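Local coordinates for epoxide hydrolase (Aspergillus niger, PDB 3G02), which probably opens epoxides with water to give vicinal diols, working with an alpha/beta-hydrolase fold, here as an enantioselective variant from directed evolution, at residues L62-M65 and R66-L70; E134-P138 and E139-F143. The protein carries 9 engineered substitutions. One frame throughout, in Å; residues are numbered along the deposited sequence. Where two conformers were deposited one is given.

Contact 1: residues L62-M65 and R66-L70; sequences LTTM and REKWL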
# COMPACT_ATOMS: atom_id res chain seq x y z
N LEU A 62 6.53 -16.99 -0.02
CA LEU A 62 6.45 -16.51 1.36
C LEU A 62 6.56 -17.64 2.38
O LEU A 62 7.26 -17.49 3.39
CB LEU A 62 5.19 -15.67 1.60
CG LEU A 62 5.22 -14.84 2.90
CD1 LEU A 62 6.35 -13.83 2.91
CD2 LEU A 62 3.88 -14.16 3.14
N THR A 63 5.88 -18.76 2.11
CA THR A 63 5.93 -19.94 2.97
C THR A 63 7.37 -20.46 3.09
O THR A 63 7.86 -20.69 4.20
CB THR A 63 5.03 -21.07 2.42
OG1 THR A 63 3.70 -20.58 2.23
CG2 THR A 63 5.00 -22.28 3.36
N THR A 64 8.02 -20.62 1.95
CA THR A 64 9.40 -21.12 1.87
C THR A 64 10.38 -20.17 2.56
O THR A 64 11.27 -20.61 3.29
CB THR A 64 9.83 -21.36 0.40
OG1 THR A 64 8.99 -22.37 -0.17
CG2 THR A 64 11.29 -21.81 0.31
N MET A 65 10.21 -18.87 2.34
CA MET A 65 11.08 -17.88 2.97
C MET A 65 10.90 -17.81 4.48
O MET A 65 11.88 -17.63 5.21
CB MET A 65 10.87 -16.50 2.35
CG MET A 65 11.37 -16.40 0.92
SD MET A 65 13.17 -16.48 0.79
CE MET A 65 13.64 -14.81 1.24
N ARG A 66 9.66 -17.96 4.95
CA ARG A 66 9.37 -18.01 6.38
C ARG A 66 10.07 -19.20 7.03
O ARG A 66 10.68 -19.06 8.10
CB ARG A 66 7.87 -18.07 6.65
CG ARG A 66 7.51 -18.11 8.13
CD ARG A 66 6.01 -18.16 8.36
NE ARG A 66 5.70 -18.48 9.76
CZ ARG A 66 5.64 -19.71 10.24
NH1 ARG A 66 5.86 -20.76 9.46
NH2 ARG A 66 5.36 -19.91 11.52
N GLU A 67 10.00 -20.35 6.38
CA GLU A 67 10.68 -21.55 6.87
C GLU A 67 12.20 -21.38 6.90
O GLU A 67 12.85 -21.75 7.88
CB GLU A 67 10.29 -22.78 6.04
CG GLU A 67 9.40 -23.75 6.79
CD GLU A 67 10.05 -24.26 8.07
OE1 GLU A 67 9.54 -23.93 9.16
OE2 GLU A 67 11.07 -24.98 7.99
N LYS A 68 12.75 -20.82 5.82
CA LYS A 68 14.18 -20.51 5.75
C LYS A 68 14.61 -19.55 6.86
O LYS A 68 15.64 -19.76 7.50
CB LYS A 68 14.53 -19.93 4.38
CG LYS A 68 14.60 -20.95 3.25
CD LYS A 68 15.02 -20.32 1.93
CE LYS A 68 15.19 -21.38 0.85
NZ LYS A 68 15.47 -20.76 -0.48
N TRP A 69 13.80 -18.52 7.10
CA TRP A 69 14.09 -17.53 8.12
C TRP A 69 14.15 -18.17 9.51
O TRP A 69 14.95 -17.79 10.36
CB TRP A 69 13.03 -16.44 8.10
CG TRP A 69 13.51 -15.08 8.46
CD1 TRP A 69 14.73 -14.73 8.97
CD2 TRP A 69 12.76 -13.87 8.35
NE1 TRP A 69 14.78 -13.37 9.17
CE2 TRP A 69 13.58 -12.82 8.80
CE3 TRP A 69 11.46 -13.57 7.91
CZ2 TRP A 69 13.16 -11.49 8.82
CZ3 TRP A 69 11.03 -12.25 7.94
CH2 TRP A 69 11.88 -11.23 8.38
N LEU A 70 13.28 -19.15 9.74
CA LEU A 70 13.21 -19.85 11.02
C LEU A 70 14.30 -20.90 11.24
O LEU A 70 14.90 -20.96 12.32
CB LEU A 70 11.84 -20.52 11.19
CG LEU A 70 10.65 -19.66 11.58
CD1 LEU A 70 9.36 -20.44 11.39
CD2 LEU A 70 10.77 -19.14 13.01
O HOH W 1 6.32 -21.19 6.46

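Contact 2: residues E134-P138 and E139-F143; sequences EEYTP and ETLPF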
# COMPACT_ATOMS: atom_id res chain seq x y z
N GLU A 134 40.37 -5.03 -2.27
CA GLU A 134 41.13 -6.11 -2.90
C GLU A 134 42.19 -5.58 -3.87
O GLU A 134 43.20 -6.24 -4.12
CB GLU A 134 40.19 -7.05 -3.65
CG GLU A 134 39.42 -7.99 -2.75
CD GLU A 134 38.31 -8.73 -3.46
OE1 GLU A 134 37.89 -8.31 -4.56
OE2 GLU A 134 37.84 -9.75 -2.90
N GLU A 135 41.95 -4.38 -4.40
CA GLU A 135 42.70 -3.85 -5.54
C GLU A 135 43.65 -2.71 -5.18
O GLU A 135 44.43 -2.26 -6.02
CB GLU A 135 41.72 -3.38 -6.62
CG GLU A 135 40.99 -4.53 -7.29
CD GLU A 135 39.76 -4.08 -8.07
OE1 GLU A 135 39.72 -2.91 -8.50
OE2 GLU A 135 38.84 -4.90 -8.24
N TYR A 136 43.57 -2.26 -3.93
CA TYR A 136 44.38 -1.15 -3.43
C TYR A 136 44.76 -1.37 -1.98
O TYR A 136 44.13 -2.15 -1.26
CB TYR A 136 43.60 0.17 -3.54
CG TYR A 136 43.31 0.62 -4.95
CD1 TYR A 136 44.28 1.28 -5.71
CD2 TYR A 136 42.05 0.42 -5.53
CE1 TYR A 136 44.02 1.70 -7.00
CE2 TYR A 136 41.78 0.84 -6.83
CZ TYR A 136 42.77 1.48 -7.56
OH TYR A 136 42.52 1.91 -8.83
N THR A 137 45.81 -0.67 -1.54
CA THR A 137 46.10 -0.55 -0.11
C THR A 137 45.71 0.88 0.29
O THR A 137 45.43 1.70 -0.59
CB THR A 137 47.59 -0.78 0.19
OG1 THR A 137 48.36 0.32 -0.31
CG2 THR A 137 48.09 -2.09 -0.42
N PRO A 138 45.68 1.18 1.60
CA PRO A 138 45.41 2.58 1.99
C PRO A 138 46.38 3.57 1.35
O PRO A 138 46.01 4.72 1.08
CB PRO A 138 45.57 2.55 3.51
CG PRO A 138 45.24 1.15 3.89
CD PRO A 138 45.83 0.31 2.79
N GLU A 139 47.61 3.11 1.09
CA GLU A 139 48.64 3.93 0.45
C GLU A 139 48.36 4.21 -1.03
O GLU A 139 48.78 5.24 -1.56
CB GLU A 139 50.02 3.27 0.61
CG GLU A 139 50.50 3.09 2.06
CD GLU A 139 50.13 1.74 2.68
OE1 GLU A 139 49.25 1.04 2.14
OE2 GLU A 139 50.74 1.37 3.71
N THR A 140 47.65 3.30 -1.70
CA THR A 140 47.42 3.42 -3.14
C THR A 140 45.99 3.78 -3.57
O THR A 140 45.77 4.18 -4.72
CB THR A 140 47.89 2.16 -3.90
OG1 THR A 140 47.12 1.03 -3.48
CG2 THR A 140 49.36 1.88 -3.64
N LEU A 141 45.04 3.62 -2.65
CA LEU A 141 43.63 3.91 -2.92
C LEU A 141 43.47 5.35 -3.44
O LEU A 141 43.84 6.30 -2.76
CB LEU A 141 42.78 3.69 -1.66
CG LEU A 141 41.26 3.66 -1.78
CD1 LEU A 141 40.77 2.44 -2.56
CD2 LEU A 141 40.64 3.68 -0.39
N PRO A 142 42.93 5.50 -4.67
CA PRO A 142 42.82 6.82 -5.30
C PRO A 142 41.66 7.67 -4.78
O PRO A 142 41.63 8.88 -5.04
CB PRO A 142 42.63 6.49 -6.78
CG PRO A 142 41.94 5.18 -6.77
CD PRO A 142 42.41 4.44 -5.56
N PHE A 143 40.71 7.04 -4.10
CA PHE A 143 39.51 7.73 -3.64
C PHE A 143 39.31 7.55 -2.14
O PHE A 143 39.80 6.59 -1.55
CB PHE A 143 38.26 7.20 -4.34
CG PHE A 143 38.39 7.05 -5.84
CD1 PHE A 143 38.95 8.05 -6.62
CD2 PHE A 143 37.90 5.91 -6.47
CE1 PHE A 143 39.05 7.91 -8.01
CE2 PHE A 143 37.99 5.76 -7.85
CZ PHE A 143 38.57 6.76 -8.62

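Contact 1: residues L62-M65 and R66-L70
Thr64 and Lys68, one turn apart on helix 59-71, run side by side in the same direction: the methyl CG2 of Thr64 lies 4.0 Å from CE of Lys68. The lysine chain starts beside the carbonyl oxygen of Thr64, with CG of Lys68 3.3 Å from Thr64 O, and that same oxygen accepts the backbone N-H of Lys68 at 2.9 Å. The next i to i+4 bond, from Trp69 N to Met65 O, measures 2.8 Å.

One residue back, a water joins the carbonyl of Thr63 to the side chain of Arg66. It donates to Thr63 O at 2.8 Å and accepts from Arg66 NH1 at 3.1 Å, lying in plane at the edge of the guanidinium. Arg66 reaches it with a straight chain, CG opposite the backbone N (chi1 -180°) and extended on to NE. The carbonyls of Val36 and Arg37 hold NE and NH2, so three acceptors fix the rotation of the group, and CD1 of Leu70 lies above one face, offset toward the rim. Arg66 thus ties this helix to the end of helix 26-38, while Met65 and Trp69 pack against helices 271-284 and 292-304, where Ser300 takes the indole NE1.

Contact 2: residues E134-P138 and E139-F143
Tyr136, the first residue past helix 126-135 to leave helical backbone angles, lays its ring against Pro142 across the compact turn into strand 143-148 of the alpha/beta-hydrolase sheet. Its CB lies 3.6 Å from Thr140 OG1; in one of two deposited conformers, Leu141 CD1 also comes near CB and CD2. At the opposite edge, Tyr136 CD1 comes 3.4 Å from Thr140 O, and Thr140 OG1 lies in the ring plane. Farther out, CE1 and CZ are nearest to CD of Pro142, which stands over the ring centre, 3.5 Å from the Tyr136 centroid and 13° off its normal, a CH-pi contact. At the tip, OH reaches CG of Pro142.

The turn itself is held by Thr137. Its carbonyl O takes two backbone donors: Leu141 N at 2.8 Å, almost in line with the C=O bond, and Thr140 N at 3.0 Å, well above the carbonyl plane. Thr140 turns OG1 between its own N and carbonyl carbon (chi1 63°), from where it accepts Thr137 N at 2.9 Å. Glu139 bends back at chi2, and its OE1 receives the hydroxyl of Thr137 on the anti side, 2.7 Å from OG1 and 24° out of the carboxylate plane.

In the fold
Coming from the N terminus, the chain passes helix 26-38 before reaching contact 1, which lies wholly within helix 59-71 and closes nothing longer than a helical turn. It then runs through helix 75-82 and strands 87-92, 95-102 and 110-115 to helix 126-135, after which contact 2 closes the short loop into strand 143-148. The two are in series, neither nested nor crossed, and their nearest atoms are about 25 Å apart. Contact 1 places helix 59-71 against a group of helices from both before it and much later in the chain; contact 2 lies at the surface, and at its end the buried Phe143 touches both strand 110-115 and helix 382-396. Both lie away from the predicted nucleophile, Asp193.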